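Local coordinates for hexapeptide transferase family protein (Anaplasma phagocytophilum, PDB 3IXC) that binds magnesium through histidine side chains in a trimeric left-handed beta-helix and may have transferase activity, at residues 118-123 with 136-141; 129-134 with 143-148; 72-77 with 95-100. One frame throughout, in Å; residues are numbered along the deposited sequence. Where two conformers were deposited one is given.

Contact 1 of 3, residues 118-123 with 136-141; sequences NAFVGM and GSMLAA
Asn118 and Gly136 start two matching rungs of the left-handed beta-helix, their CA atoms 4.7 Å apart. The segments 118-123 and 136-141 run parallel, one coil above the next. The side chain of Asn118 turns away from the neighbouring rung, and its ND2 is held by Phe101 O and by Gln177 of helix 170-188. Ala119 sends its CA-H to Ser137 O. Phe120 N donates to Ser137 O at 3.0 Å. Phe120 O then takes Leu139 N, the straightest of the three backbone bonds here (N-H...O 167°).

The Phe120 ring and the Met138 side chain lie side by side and point the same way. Phe120 packs on helix 170-188, at Leu176 and Ser179, and Met138 on Met168 and Leu156. Both have CG anti to the backbone N, Phe120 at chi1 -172°. Met138 bends at its last torsion, and SD comes obliquely to the Phe120 ring, 4.3 Å from its centroid. This is a Met-aromatic contact. Val121 points to the opposite face, into the coil, where its CG1 lies near Leu139 CD2 in one of two conformers of Leu139. Gly122 N donates to Leu139 O, with the donor tilted from the carbonyl plane. Gly122 CA lies close against the Ala140-Ala141 peptide. At Met123 the rungs meet Met128 of a neighbouring subunit. Met123 CG packs on Ala141 CB at 4.0 Å, and Met123 O receives the CA-H of Ala141.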
# COMPACT_ATOMS: atom_id res chain seq x y z
N ASN A 118 11.22 -7.65 -19.36
CA ASN A 118 12.33 -7.07 -18.61
C ASN A 118 12.11 -5.63 -18.14
O ASN A 118 13.07 -4.97 -17.75
CB ASN A 118 13.65 -7.11 -19.41
CG ASN A 118 14.35 -8.47 -19.39
OD1 ASN A 118 15.07 -8.79 -20.33
ND2 ASN A 118 14.20 -9.24 -18.31
N ALA A 119 10.87 -5.14 -18.19
CA ALA A 119 10.53 -3.87 -17.53
C ALA A 119 10.74 -3.99 -16.02
O ALA A 119 10.58 -5.08 -15.45
CB ALA A 119 9.09 -3.46 -17.83
N PHE A 120 11.10 -2.89 -15.39
CA PHE A 120 11.40 -2.88 -13.95
C PHE A 120 10.68 -1.69 -13.36
O PHE A 120 10.97 -0.54 -13.71
CB PHE A 120 12.92 -2.78 -13.73
CG PHE A 120 13.36 -2.96 -12.29
CD1 PHE A 120 14.05 -4.11 -11.91
CD2 PHE A 120 13.10 -1.99 -11.32
CE1 PHE A 120 14.48 -4.30 -10.59
CE2 PHE A 120 13.52 -2.16 -9.98
CZ PHE A 120 14.22 -3.32 -9.62
N VAL A 121 9.72 -1.97 -12.48
CA VAL A 121 8.93 -0.91 -11.84
C VAL A 121 9.35 -0.81 -10.39
O VAL A 121 9.12 -1.74 -9.60
CB VAL A 121 7.41 -1.20 -11.94
CG1 VAL A 121 6.61 -0.07 -11.28
CG2 VAL A 121 6.99 -1.36 -13.39
N GLY A 122 10.00 0.30 -10.04
CA GLY A 122 10.50 0.51 -8.69
C GLY A 122 9.37 0.49 -7.67
O GLY A 122 8.25 0.88 -7.98
N MET A 123 9.68 0.00 -6.47
CA MET A 123 8.68 -0.09 -5.40
C MET A 123 7.94 1.23 -5.18
O MET A 123 8.52 2.31 -5.31
CB MET A 123 9.35 -0.55 -4.10
CG MET A 123 10.40 0.42 -3.55
SD MET A 123 11.27 -0.39 -2.21
CE MET A 123 12.47 0.82 -1.72
N GLY A 136 12.71 -3.73 -21.46
CA GLY A 136 14.00 -3.32 -20.90
C GLY A 136 14.09 -1.85 -20.52
O GLY A 136 15.12 -1.21 -20.75
N SER A 137 13.02 -1.34 -19.93
CA SER A 137 12.95 0.04 -19.43
C SER A 137 12.70 0.01 -17.92
O SER A 137 12.34 -1.02 -17.37
CB SER A 137 11.84 0.82 -20.15
OG SER A 137 10.56 0.25 -19.90
N MET A 138 12.90 1.15 -17.26
CA MET A 138 12.81 1.19 -15.81
C MET A 138 12.16 2.46 -15.27
O MET A 138 12.35 3.54 -15.82
CB MET A 138 14.19 1.01 -15.18
CG MET A 138 14.17 0.95 -13.66
SD MET A 138 15.64 0.23 -12.92
CE MET A 138 16.84 1.43 -13.32
N LEU A 139 11.40 2.28 -14.19
CA LEU A 139 10.82 3.37 -13.44
C LEU A 139 11.46 3.35 -12.05
O LEU A 139 11.50 2.30 -11.40
CB LEU A 139 9.31 3.15 -13.35
CG LEU A 139 8.38 4.30 -13.02
CD1 LEU A 139 8.54 5.45 -14.01
CD2 LEU A 139 6.95 3.78 -13.02
N ALA A 140 11.96 4.50 -11.60
CA ALA A 140 12.54 4.61 -10.25
C ALA A 140 11.47 4.37 -9.19
O ALA A 140 10.28 4.60 -9.44
CB ALA A 140 13.15 5.98 -10.05
N ALA A 141 11.91 3.96 -8.00
CA ALA A 141 11.01 3.86 -6.85
C ALA A 141 10.20 5.14 -6.68
O ALA A 141 10.71 6.25 -6.87
CB ALA A 141 11.80 3.58 -5.58

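Contact 2 of 3, residues 129-134 with 143-148; sequences DRAVME and SLLTRG
Asp129 O is gripped by the backbone of Arg147 and Gly148. Gly148 N donates to Asp129 O at 3.2 Å, with the donor in the carbonyl plane. The CA-H of Arg147 also points to it, and Arg147 CB and CG press against the same oxygen. One residue on, Arg130 O receives the CA-H of Gly148 at 3.4 Å.

The Asp129 and Arg147 side chains run side by side in the same direction. Arg147 has two deposited conformers, so its side-chain contacts, those of the conformer described, are less certain. Arg147 is extended from CG to NE, and this lays its guanidinium alongside the carboxylate, the two planes 23° apart. Asp129 OD2 sits over one guanidinium face, 3.5 Å from Arg147 NH2. No N-H points at it, so the salt bridge rests on charge alone. A water in the plane of the guanidinium, at its edge, bridges the segments. The water oxygen accepts from Arg147 NE at 3.2 Å and from Asp129 N at 3.1 Å. The Asp129 side chain also touches His111, a magnesium ligand.

Arg130 bends at chi3, which brings its guanidinium back over the other segment. NH1 comes near Gly148 CA, and Arg130 NH2 lies 3.8 Å from Arg147 CB. The two guanidinium planes stand 79° apart.

Deeper in, Leu145 CD2 touches both Ala131 CB, at 3.8 Å, and Met133 CG. The segment directions differ by 105°, and no strand pairing joins them. The arrangement is that of a corner of the left-handed beta-helix, where turns of successive coils stack and apolar side chains fill the core.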
# COMPACT_ATOMS: atom_id res chain seq x y z
N ASP A 129 -3.54 4.33 -16.56
CA ASP A 129 -4.19 3.81 -17.77
C ASP A 129 -3.45 4.22 -19.04
O ASP A 129 -3.08 5.38 -19.21
CB ASP A 129 -5.65 4.30 -17.85
CG ASP A 129 -6.62 3.45 -17.02
OD1 ASP A 129 -6.22 2.41 -16.46
OD2 ASP A 129 -7.82 3.81 -16.95
N ARG A 130 -3.23 3.25 -19.92
CA ARG A 130 -2.65 3.48 -21.24
C ARG A 130 -1.15 3.78 -21.23
O ARG A 130 -0.55 3.92 -22.29
CB ARG A 130 -3.42 4.57 -22.03
CG ARG A 130 -4.87 4.22 -22.35
CD ARG A 130 -5.56 5.31 -23.18
NE ARG A 130 -5.92 6.48 -22.38
CZ ARG A 130 -5.24 7.63 -22.36
NH1 ARG A 130 -4.14 7.78 -23.09
NH2 ARG A 130 -5.66 8.63 -21.59
N ALA A 131 -0.53 3.87 -20.05
CA ALA A 131 0.93 4.00 -20.01
C ALA A 131 1.58 2.73 -20.56
O ALA A 131 1.02 1.64 -20.48
CB ALA A 131 1.42 4.31 -18.59
N VAL A 132 2.76 2.90 -21.15
CA VAL A 132 3.50 1.78 -21.74
C VAL A 132 4.94 1.86 -21.27
O VAL A 132 5.55 2.92 -21.32
CB VAL A 132 3.48 1.82 -23.29
CG1 VAL A 132 4.38 0.72 -23.88
CG2 VAL A 132 2.05 1.68 -23.82
N MET A 133 5.47 0.74 -20.79
CA MET A 133 6.91 0.60 -20.64
C MET A 133 7.39 -0.37 -21.72
O MET A 133 6.92 -1.51 -21.79
CB MET A 133 7.28 0.10 -19.24
CG MET A 133 7.00 1.14 -18.16
SD MET A 133 7.52 0.62 -16.53
CE MET A 133 9.30 0.62 -16.72
N GLU A 134 8.29 0.10 -22.57
CA GLU A 134 8.85 -0.78 -23.59
C GLU A 134 9.77 -1.81 -22.95
O GLU A 134 10.13 -1.69 -21.77
CB GLU A 134 9.61 0.04 -24.64
CG GLU A 134 8.68 0.98 -25.44
CD GLU A 134 9.38 1.64 -26.60
OE1 GLU A 134 10.63 1.63 -26.66
OE2 GLU A 134 8.66 2.18 -27.47
N SER A 143 7.71 6.42 -8.37
CA SER A 143 7.31 7.18 -9.55
C SER A 143 5.80 7.15 -9.78
O SER A 143 5.11 6.24 -9.32
CB SER A 143 7.97 6.63 -10.80
OG SER A 143 9.38 6.71 -10.73
N LEU A 144 5.32 8.17 -10.50
CA LEU A 144 3.93 8.23 -10.93
C LEU A 144 3.92 8.41 -12.45
O LEU A 144 4.11 9.53 -12.95
CB LEU A 144 3.21 9.40 -10.25
CG LEU A 144 1.81 9.80 -10.75
CD1 LEU A 144 0.84 8.63 -10.64
CD2 LEU A 144 1.27 11.01 -10.01
N LEU A 145 3.74 7.30 -13.17
CA LEU A 145 3.75 7.34 -14.64
C LEU A 145 2.33 7.59 -15.12
O LEU A 145 1.45 6.74 -14.96
CB LEU A 145 4.30 6.03 -15.22
CG LEU A 145 4.51 5.99 -16.74
CD1 LEU A 145 5.51 7.05 -17.19
CD2 LEU A 145 4.96 4.61 -17.19
N THR A 146 2.11 8.77 -15.70
CA THR A 146 0.75 9.25 -15.97
C THR A 146 0.17 8.67 -17.27
O THR A 146 0.89 8.00 -18.02
CB THR A 146 0.68 10.79 -15.96
OG1 THR A 146 1.59 11.32 -16.93
CG2 THR A 146 1.07 11.32 -14.57
N ARG A 147 -1.11 8.92 -17.50
CA ARG A 147 -1.83 8.25 -18.58
C ARG A 147 -1.18 8.44 -19.95
O ARG A 147 -0.84 9.56 -20.35
CB ARG A 147 -3.31 8.63 -18.60
CG ARG A 147 -4.13 7.99 -17.47
CD ARG A 147 -5.62 8.24 -17.65
NE ARG A 147 -6.42 7.57 -16.62
CZ ARG A 147 -7.75 7.62 -16.57
NH1 ARG A 147 -8.43 8.31 -17.48
NH2 ARG A 147 -8.41 6.98 -15.61
N GLY A 148 -0.99 7.33 -20.65
CA GLY A 148 -0.49 7.35 -22.03
C GLY A 148 0.99 7.59 -22.26
O GLY A 148 1.44 7.59 -23.40
O HOH W 1 -5.62 5.26 -14.48

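Contact 3 of 3, residues 72-77 with 95-100; sequences KIEVGE and DTVIGK
Two successive rungs on one wall of the left-handed beta-helix pair here as parallel strands, 72-75 and 96-98. Their axes are 4.8 Å apart and their directions differ by 4°. Ile73 is in register with Thr96, Glu74 with Val97 and Val75 with Ile98. Backbone bonds alternate between the strands. Thr96 N donates to Lys72 O almost straight (N-H...O 174°). Glu74 N then donates to Thr96 O, and Ile98 N to Glu74 O at 2.8 Å. The last donor is Gly76 N, which reaches Ile98 O from above the carbonyl plane and has a weak second bond to Gly99 O.

Ile73, Val75, Thr96 and Ile98 point to the inner face. There Val75 CG2 meets Ile98 CD1 at 4.4 Å. Val87 touches Ile73 and Thr96, and Ile81 touches Val75 and Ile98, so the rungs share a core with the other walls.

Glu74 and Val97 lie on the opposite face, side by side and pointing the same way. Glu74 OE1 rests on both Val97 methyl groups, 3.7 Å from CG1. Glu74 OE2 takes a salt bridge from Lys72 NZ at 3.0 Å, met from above the carboxylate plane. Lys72 has CG between its backbone N and carbonyl carbon (chi1 70°), and the extended chain beyond runs alongside Asp95. Asp95 OD2 lies 3.2 Å from Lys72 CE. Lys72 NZ is 4.4 Å from Asp95 OD2, too far for a salt bridge; a weaker attraction is probable.

Past the strands, Glu77 O receives the CA-H of Lys100. Stacked parallel rungs, with Ile73, Val75, Thr96 and Ile98 turned into the core, are characteristic of the left-handed beta-helix.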
# COMPACT_ATOMS: atom_id res chain seq x y z
N LYS A 72 -9.01 -7.82 -18.53
CA LYS A 72 -8.10 -8.92 -18.26
C LYS A 72 -6.72 -8.48 -17.81
O LYS A 72 -6.29 -7.36 -18.11
CB LYS A 72 -8.03 -9.89 -19.45
CG LYS A 72 -7.33 -9.38 -20.68
CD LYS A 72 -7.24 -10.47 -21.74
CE LYS A 72 -6.53 -9.98 -22.99
NZ LYS A 72 -6.45 -11.03 -24.06
N ILE A 73 -6.05 -9.35 -17.07
CA ILE A 73 -4.68 -9.12 -16.66
C ILE A 73 -3.85 -10.30 -17.15
O ILE A 73 -4.21 -11.45 -16.91
CB ILE A 73 -4.56 -8.98 -15.13
CG1 ILE A 73 -5.38 -7.79 -14.62
CG2 ILE A 73 -3.09 -8.83 -14.70
CD1 ILE A 73 -5.64 -7.81 -13.10
N GLU A 74 -2.75 -10.01 -17.83
CA GLU A 74 -1.84 -11.06 -18.29
C GLU A 74 -0.49 -10.85 -17.64
O GLU A 74 0.03 -9.73 -17.64
CB GLU A 74 -1.71 -11.04 -19.81
CG GLU A 74 -3.03 -11.30 -20.54
CD GLU A 74 -2.91 -11.21 -22.05
OE1 GLU A 74 -1.91 -10.65 -22.54
OE2 GLU A 74 -3.82 -11.72 -22.74
N VAL A 75 0.06 -11.92 -17.05
CA VAL A 75 1.36 -11.86 -16.41
C VAL A 75 2.27 -12.92 -17.03
O VAL A 75 2.03 -14.12 -16.89
CB VAL A 75 1.25 -12.09 -14.89
CG1 VAL A 75 2.63 -12.03 -14.23
CG2 VAL A 75 0.28 -11.07 -14.24
N GLY A 76 3.32 -12.46 -17.70
CA GLY A 76 4.21 -13.35 -18.44
C GLY A 76 5.12 -14.21 -17.57
O GLY A 76 5.26 -13.98 -16.37
N GLU A 77 5.73 -15.20 -18.22
CA GLU A 77 6.71 -16.09 -17.61
C GLU A 77 7.79 -15.33 -16.83
O GLU A 77 8.30 -14.32 -17.32
CB GLU A 77 7.39 -16.93 -18.71
CG GLU A 77 8.62 -17.69 -18.26
CD GLU A 77 9.36 -18.40 -19.39
OE1 GLU A 77 8.92 -18.30 -20.57
OE2 GLU A 77 10.38 -19.05 -19.12
N ASP A 95 -6.92 -3.37 -20.98
CA ASP A 95 -6.43 -4.41 -20.08
C ASP A 95 -5.03 -4.10 -19.59
O ASP A 95 -4.44 -3.08 -19.97
CB ASP A 95 -6.48 -5.77 -20.77
CG ASP A 95 -5.69 -5.80 -22.06
OD1 ASP A 95 -5.04 -4.79 -22.41
OD2 ASP A 95 -5.73 -6.85 -22.74
N THR A 96 -4.49 -4.99 -18.75
CA THR A 96 -3.14 -4.88 -18.23
C THR A 96 -2.33 -6.06 -18.75
O THR A 96 -2.67 -7.22 -18.46
CB THR A 96 -3.12 -4.88 -16.69
OG1 THR A 96 -3.94 -3.81 -16.21
CG2 THR A 96 -1.69 -4.69 -16.15
N VAL A 97 -1.31 -5.77 -19.54
CA VAL A 97 -0.48 -6.81 -20.16
C VAL A 97 0.93 -6.63 -19.64
O VAL A 97 1.56 -5.60 -19.88
CB VAL A 97 -0.51 -6.73 -21.70
CG1 VAL A 97 0.42 -7.78 -22.31
CG2 VAL A 97 -1.95 -6.91 -22.22
N ILE A 98 1.39 -7.62 -18.89
CA ILE A 98 2.72 -7.60 -18.28
C ILE A 98 3.53 -8.73 -18.91
O ILE A 98 3.09 -9.89 -18.93
CB ILE A 98 2.64 -7.76 -16.75
CG1 ILE A 98 1.79 -6.62 -16.15
CG2 ILE A 98 4.04 -7.77 -16.12
CD1 ILE A 98 1.28 -6.86 -14.73
N GLY A 99 4.69 -8.37 -19.46
CA GLY A 99 5.51 -9.31 -20.22
C GLY A 99 6.29 -10.28 -19.35
O GLY A 99 5.94 -10.51 -18.18
N LYS A 100 7.35 -10.83 -19.93
CA LYS A 100 8.18 -11.85 -19.30
C LYS A 100 9.33 -11.22 -18.53
O LYS A 100 9.87 -10.20 -18.93
CB LYS A 100 8.77 -12.77 -20.37
CG LYS A 100 7.75 -13.45 -21.26
CD LYS A 100 8.50 -14.32 -22.26
CE LYS A 100 7.59 -14.84 -23.34
NZ LYS A 100 8.38 -15.59 -24.36

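In the fold
From the N terminus, contact 3 comes first. It pairs 72-77 with 95-100 and closes one coil, which includes the unmodelled residues 90-93. It ends before contact 1 opens, but the two meet where Asn118 N approaches Lys100 O, a probable hydrogen bond. Contact 1 closes the coil from 118-123 to 136-141. Contact 2 joins 129-134 to 143-148 and crosses contact 1, since their segments alternate along the chain. Met133 CE and SD of contact 2 pack against Phe120, Val121, Met138 and Leu139 of contact 1. Contacts 1 and 3 tie rungs within two different walls, while contact 2 links the wall of 132-133 to that of 144-145.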